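Local atomic coordinates of tRNA(Phe) 7-((3-amino-3-carboxypropyl)-4-demethylwyosine(37)-N(4))-methyltransferase 1 (Pyrococcus horikoshii, PDB entry 2IT2), a protein that probably methylates the N-4 position of a wyosine derivative at position 37 of tRNA(Phe), using S-adenosyl-L-methionine as methyl donor. Residues F11-L22 / L39-T50. Numbering follows the deposited sequence.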
loop_
_atom_site.group_PDB
_atom_site.type_symbol
_atom_site.label_atom_id
_atom_site.label_comp_id
_atom_site.label_asym_id
_atom_site.label_seq_id
_atom_site.Cartn_x
_atom_site.Cartn_y
_atom_site.Cartn_z
ATOM N N PHE B 11 25.849 -6.041 -8.047
ATOM C CA PHE B 11 24.903 -5.697 -9.104
ATOM C C PHE B 11 25.004 -6.463 -10.426
ATOM O O PHE B 11 23.993 -6.933 -10.955
ATOM C CB PHE B 11 24.953 -4.192 -9.396
ATOM C CG PHE B 11 23.928 -3.747 -10.392
ATOM C CD1 PHE B 11 22.603 -3.556 -10.013
ATOM C CD2 PHE B 11 24.275 -3.575 -11.726
ATOM C CE1 PHE B 11 21.648 -3.198 -10.955
ATOM C CE2 PHE B 11 23.325 -3.217 -12.673
ATOM C CZ PHE B 11 22.008 -3.029 -12.284
ATOM N N GLU B 12 26.205 -6.573 -10.980
ATOM C CA GLU B 12 26.366 -7.273 -12.253
ATOM C C GLU B 12 25.806 -8.687 -12.185
ATOM O O GLU B 12 25.112 -9.153 -13.099
ATOM C CB GLU B 12 27.841 -7.340 -12.630
ATOM C CG GLU B 12 28.101 -8.009 -13.972
ATOM C CD GLU B 12 29.579 -8.132 -14.291
ATOM O OE1 GLU B 12 30.295 -7.117 -14.178
ATOM O OE2 GLU B 12 30.018 -9.244 -14.667
ATOM N N ARG B 13 26.128 -9.360 -11.089
ATOM C CA ARG B 13 25.699 -10.725 -10.837
ATOM C C ARG B 13 24.192 -10.778 -10.681
ATOM O O ARG B 13 23.519 -11.590 -11.320
ATOM C CB ARG B 13 26.359 -11.244 -9.559
ATOM C CG ARG B 13 26.066 -12.695 -9.238
ATOM C CD ARG B 13 27.144 -13.591 -9.817
ATOM N NE ARG B 13 27.084 -14.943 -9.274
ATOM C CZ ARG B 13 28.004 -15.876 -9.491
ATOM N NH1 ARG B 13 29.061 -15.608 -10.249
ATOM N NH2 ARG B 13 27.879 -17.073 -8.934
ATOM N N ALA B 14 23.662 -9.917 -9.822
ATOM C CA ALA B 14 22.230 -9.881 -9.588
ATOM C C ALA B 14 21.474 -9.636 -10.892
ATOM O O ALA B 14 20.468 -10.295 -11.157
ATOM C CB ALA B 14 21.894 -8.805 -8.578
ATOM N N LYS B 15 21.932 -8.697 -11.714
ATOM C CA LYS B 15 21.219 -8.447 -12.968
ATOM C C LYS B 15 21.236 -9.655 -13.905
ATOM O O LYS B 15 20.227 -9.975 -14.541
ATOM C CB LYS B 15 21.792 -7.224 -13.701
ATOM C CG LYS B 15 21.092 -6.939 -15.039
ATOM C CD LYS B 15 21.210 -5.488 -15.470
ATOM C CE LYS B 15 20.400 -5.233 -16.735
ATOM N NZ LYS B 15 20.292 -3.780 -17.068
ATOM N N LYS B 16 22.378 -10.325 -14.000
ATOM C CA LYS B 16 22.487 -11.491 -14.870
ATOM C C LYS B 16 21.495 -12.568 -14.450
ATOM O O LYS B 16 20.833 -13.190 -15.287
ATOM C CB LYS B 16 23.910 -12.051 -14.831
ATOM C CG LYS B 16 24.876 -11.365 -15.782
ATOM C CD LYS B 16 26.220 -12.087 -15.804
ATOM C CE LYS B 16 27.318 -11.241 -16.425
ATOM N NZ LYS B 16 28.657 -11.648 -15.910
ATOM N N GLU B 17 21.382 -12.779 -13.146
ATOM C CA GLU B 17 20.465 -13.788 -12.624
ATOM C C GLU B 17 19.012 -13.403 -12.896
ATOM O O GLU B 17 18.188 -14.257 -13.245
ATOM C CB GLU B 17 20.691 -13.987 -11.115
ATOM C CG GLU B 17 22.128 -14.369 -10.746
ATOM C CD GLU B 17 22.317 -14.648 -9.260
ATOM O OE1 GLU B 17 21.596 -14.049 -8.431
ATOM O OE2 GLU B 17 23.207 -15.454 -8.918
ATOM N N ALA B 18 18.690 -12.122 -12.747
ATOM C CA ALA B 18 17.323 -11.660 -12.973
ATOM C C ALA B 18 16.934 -11.827 -14.440
ATOM O O ALA B 18 15.811 -12.208 -14.761
ATOM C CB ALA B 18 17.184 -10.191 -12.539
ATOM N N LEU B 19 17.874 -11.554 -15.333
ATOM C CA LEU B 19 17.633 -11.689 -16.761
ATOM C C LEU B 19 17.340 -13.147 -17.149
ATOM O O LEU B 19 16.456 -13.431 -17.967
ATOM C CB LEU B 19 18.848 -11.150 -17.518
ATOM C CG LEU B 19 19.044 -9.629 -17.483
ATOM C CD1 LEU B 19 20.387 -9.285 -18.113
ATOM C CD2 LEU B 19 17.913 -8.943 -18.237
HETATM N N MSE B 20 18.073 -14.071 -16.548
HETATM C CA MSE B 20 17.868 -15.487 -16.827
HETATM C C MSE B 20 16.449 -15.892 -16.395
HETATM O O MSE B 20 15.743 -16.615 -17.113
HETATM C CB MSE B 20 18.918 -16.324 -16.085
HETATM C CG MSE B 20 20.357 -15.938 -16.378
HETATM SE SE MSE B 20 21.569 -17.281 -15.712
HETATM C CE MSE B 20 21.166 -17.147 -13.823
ATOM N N SER B 21 16.020 -15.406 -15.234
ATOM C CA SER B 21 14.691 -15.711 -14.710
ATOM C C SER B 21 13.599 -15.132 -15.628
ATOM O O SER B 21 12.600 -15.790 -15.937
ATOM C CB SER B 21 14.570 -15.165 -13.272
ATOM O OG SER B 21 15.500 -15.807 -12.408
ATOM N N LEU B 22 13.803 -13.912 -16.103
ATOM C CA LEU B 22 12.827 -13.291 -16.980
ATOM C C LEU B 22 12.745 -14.017 -18.334
ATOM O O LEU B 22 11.656 -14.241 -18.874
ATOM C CB LEU B 22 13.195 -11.817 -17.172
ATOM C CG LEU B 22 12.269 -11.021 -18.087
ATOM C CD1 LEU B 22 10.831 -11.125 -17.577
ATOM C CD2 LEU B 22 12.734 -9.563 -18.157
ATOM N N LEU B 39 8.926 -4.194 -19.139
ATOM C CA LEU B 39 9.983 -4.949 -18.475
ATOM C C LEU B 39 11.226 -4.999 -19.350
ATOM O O LEU B 39 12.343 -4.852 -18.855
ATOM C CB LEU B 39 9.540 -6.380 -18.155
ATOM C CG LEU B 39 8.350 -6.501 -17.204
ATOM C CD1 LEU B 39 8.017 -7.967 -17.045
ATOM C CD2 LEU B 39 8.660 -5.879 -15.865
ATOM N N LYS B 40 11.048 -5.206 -20.649
ATOM C CA LYS B 40 12.215 -5.249 -21.518
ATOM C C LYS B 40 12.900 -3.895 -21.545
ATOM O O LYS B 40 14.125 -3.827 -21.590
ATOM C CB LYS B 40 11.835 -5.668 -22.931
ATOM C CG LYS B 40 11.325 -7.085 -22.994
ATOM C CD LYS B 40 10.935 -7.444 -24.410
ATOM C CE LYS B 40 10.434 -8.878 -24.520
ATOM N NZ LYS B 40 10.008 -9.192 -25.916
ATOM N N LYS B 41 12.114 -2.819 -21.506
ATOM C CA LYS B 41 12.680 -1.474 -21.520
ATOM C C LYS B 41 13.485 -1.182 -20.247
ATOM O O LYS B 41 14.571 -0.607 -20.313
ATOM C CB LYS B 41 11.575 -0.419 -21.669
ATOM C CG LYS B 41 12.067 0.915 -22.234
ATOM C CD LYS B 41 12.552 0.747 -23.665
ATOM C CE LYS B 41 12.996 2.062 -24.276
ATOM N NZ LYS B 41 14.115 2.666 -23.512
ATOM N N ILE B 42 12.964 -1.567 -19.086
ATOM C CA ILE B 42 13.688 -1.299 -17.848
ATOM C C ILE B 42 15.013 -2.043 -17.860
ATOM O O ILE B 42 16.047 -1.480 -17.502
ATOM C CB ILE B 42 12.870 -1.721 -16.601
ATOM C CG1 ILE B 42 11.621 -0.842 -16.487
ATOM C CG2 ILE B 42 13.737 -1.635 -15.344
ATOM C CD1 ILE B 42 10.612 -1.326 -15.447
ATOM N N ASN B 43 14.984 -3.304 -18.285
ATOM C CA ASN B 43 16.194 -4.102 -18.328
ATOM C C ASN B 43 17.207 -3.622 -19.349
ATOM O O ASN B 43 18.379 -4.022 -19.303
ATOM C CB ASN B 43 15.844 -5.552 -18.594
ATOM C CG ASN B 43 15.272 -6.223 -17.380
ATOM O OD1 ASN B 43 15.966 -6.398 -16.376
ATOM N ND2 ASN B 43 14.002 -6.595 -17.447
ATOM N N SER B 44 16.765 -2.777 -20.278
ATOM C CA SER B 44 17.700 -2.282 -21.276
ATOM C C SER B 44 18.528 -1.137 -20.734
ATOM O O SER B 44 19.484 -0.741 -21.380
ATOM C CB SER B 44 16.994 -1.795 -22.541
ATOM O OG SER B 44 16.353 -0.530 -22.323
ATOM N N ILE B 45 18.132 -0.580 -19.587
ATOM C CA ILE B 45 18.856 0.518 -18.930
ATOM C C ILE B 45 19.933 -0.125 -18.066
ATOM O O ILE B 45 19.660 -1.032 -17.288
ATOM C CB ILE B 45 17.924 1.388 -18.039
ATOM C CG1 ILE B 45 16.730 1.858 -18.872
ATOM C CG2 ILE B 45 18.703 2.605 -17.489
ATOM C CD1 ILE B 45 17.118 2.665 -20.093
ATOM N N GLU B 46 21.162 0.361 -18.209
ATOM C CA GLU B 46 22.317 -0.196 -17.511
ATOM C C GLU B 46 22.224 -0.390 -15.998
ATOM O O GLU B 46 22.569 -1.452 -15.493
ATOM C CB GLU B 46 23.564 0.640 -17.844
ATOM C CG GLU B 46 24.878 0.073 -17.331
ATOM C CD GLU B 46 26.071 0.854 -17.841
ATOM O OE1 GLU B 46 26.160 2.062 -17.534
ATOM O OE2 GLU B 46 26.913 0.261 -18.553
ATOM N N ASN B 47 21.733 0.609 -15.275
ATOM C CA ASN B 47 21.678 0.521 -13.820
ATOM C C ASN B 47 20.453 -0.091 -13.143
ATOM O O ASN B 47 20.285 0.069 -11.931
ATOM C CB ASN B 47 21.928 1.902 -13.224
ATOM C CG ASN B 47 23.235 2.490 -13.685
ATOM O OD1 ASN B 47 24.204 1.764 -13.889
ATOM N ND2 ASN B 47 23.276 3.807 -13.846
ATOM N N TYR B 48 19.638 -0.821 -13.900
ATOM C CA TYR B 48 18.429 -1.440 -13.343
ATOM C C TYR B 48 18.181 -2.827 -13.929
ATOM O O TYR B 48 18.731 -3.178 -14.960
ATOM C CB TYR B 48 17.198 -0.594 -13.681
ATOM C CG TYR B 48 17.288 0.849 -13.251
ATOM C CD1 TYR B 48 17.102 1.208 -11.921
ATOM C CD2 TYR B 48 17.578 1.853 -14.177
ATOM C CE1 TYR B 48 17.205 2.523 -11.508
ATOM C CE2 TYR B 48 17.685 3.184 -13.777
ATOM C CZ TYR B 48 17.505 3.512 -12.433
ATOM O OH TYR B 48 17.717 4.798 -11.983
ATOM N N PHE B 49 17.346 -3.605 -13.244
ATOM C CA PHE B 49 16.914 -4.928 -13.717
ATOM C C PHE B 49 15.569 -5.199 -13.058
ATOM O O PHE B 49 15.246 -4.595 -12.039
ATOM C CB PHE B 49 17.924 -6.055 -13.405
ATOM C CG PHE B 49 18.196 -6.276 -11.940
ATOM C CD1 PHE B 49 17.332 -7.046 -11.160
ATOM C CD2 PHE B 49 19.350 -5.753 -11.338
ATOM C CE1 PHE B 49 17.605 -7.290 -9.808
ATOM C CE2 PHE B 49 19.629 -5.993 -9.983
ATOM C CZ PHE B 49 18.757 -6.764 -9.217
ATOM N N THR B 50 14.767 -6.082 -13.641
ATOM C CA THR B 50 13.462 -6.371 -13.056
ATOM C C THR B 50 13.387 -7.750 -12.429
ATOM O O THR B 50 14.082 -8.681 -12.845
ATOM C CB THR B 50 12.320 -6.255 -14.095
ATOM O OG1 THR B 50 12.486 -7.254 -15.109
ATOM C CG2 THR B 50 12.306 -4.873 -14.740
HETATM O O HOH W 1 13.713 -11.345 -13.356
#
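Lys15 and Phe49 carry this contact, in which helix 11-27 runs alongside the start of strand 48-63, the axes 32° apart, and beside the connection that leads into it from helix 36-43. The polar grip is the ammonium of Lys15. With CG anti to the backbone N (chi1 179°) and the chain extended beyond it, the side chain runs past Phe49 CB and delivers NZ to two carbonyls: Tyr48 O at 2.7 Å, met almost head-on, and Asn43 O at 3.0 Å, approached from above the carbonyl plane.

Apolar contacts meet the Phe49 ring over one face and round its rim. The backbone of Ala14 and Lys15 lies over that face, with Lys15 CA making an off-centre CH-pi contact. Phe11 CE1 comes to the ring edge, 3.5 Å from Phe49 CD2, the two ring planes inclined at 42°. Ala14 CB touches Phe49 CZ, and Ala18 CB presses to 3.4 Å from Phe49 CD1.

Farther along, Leu22 CD2 packs against the amide of Asn43, whose ND2 donates to Leu39 O and Thr50 OG1 while OD1 accepts from Thr50 N, tying Leu39 and Asn43 to the strand. A water bridges Ala18 O and Thr50 O.

The Tyr48 ring touches strand 98-112 and helix 115-127, and its OH hydrogen-bonds Asp117 O. One ammonium thus pins carbonyls from before the type I turn 45-48 and from its last residue, probably holding the connection in shape, while Phe49 packs on the helix backbone.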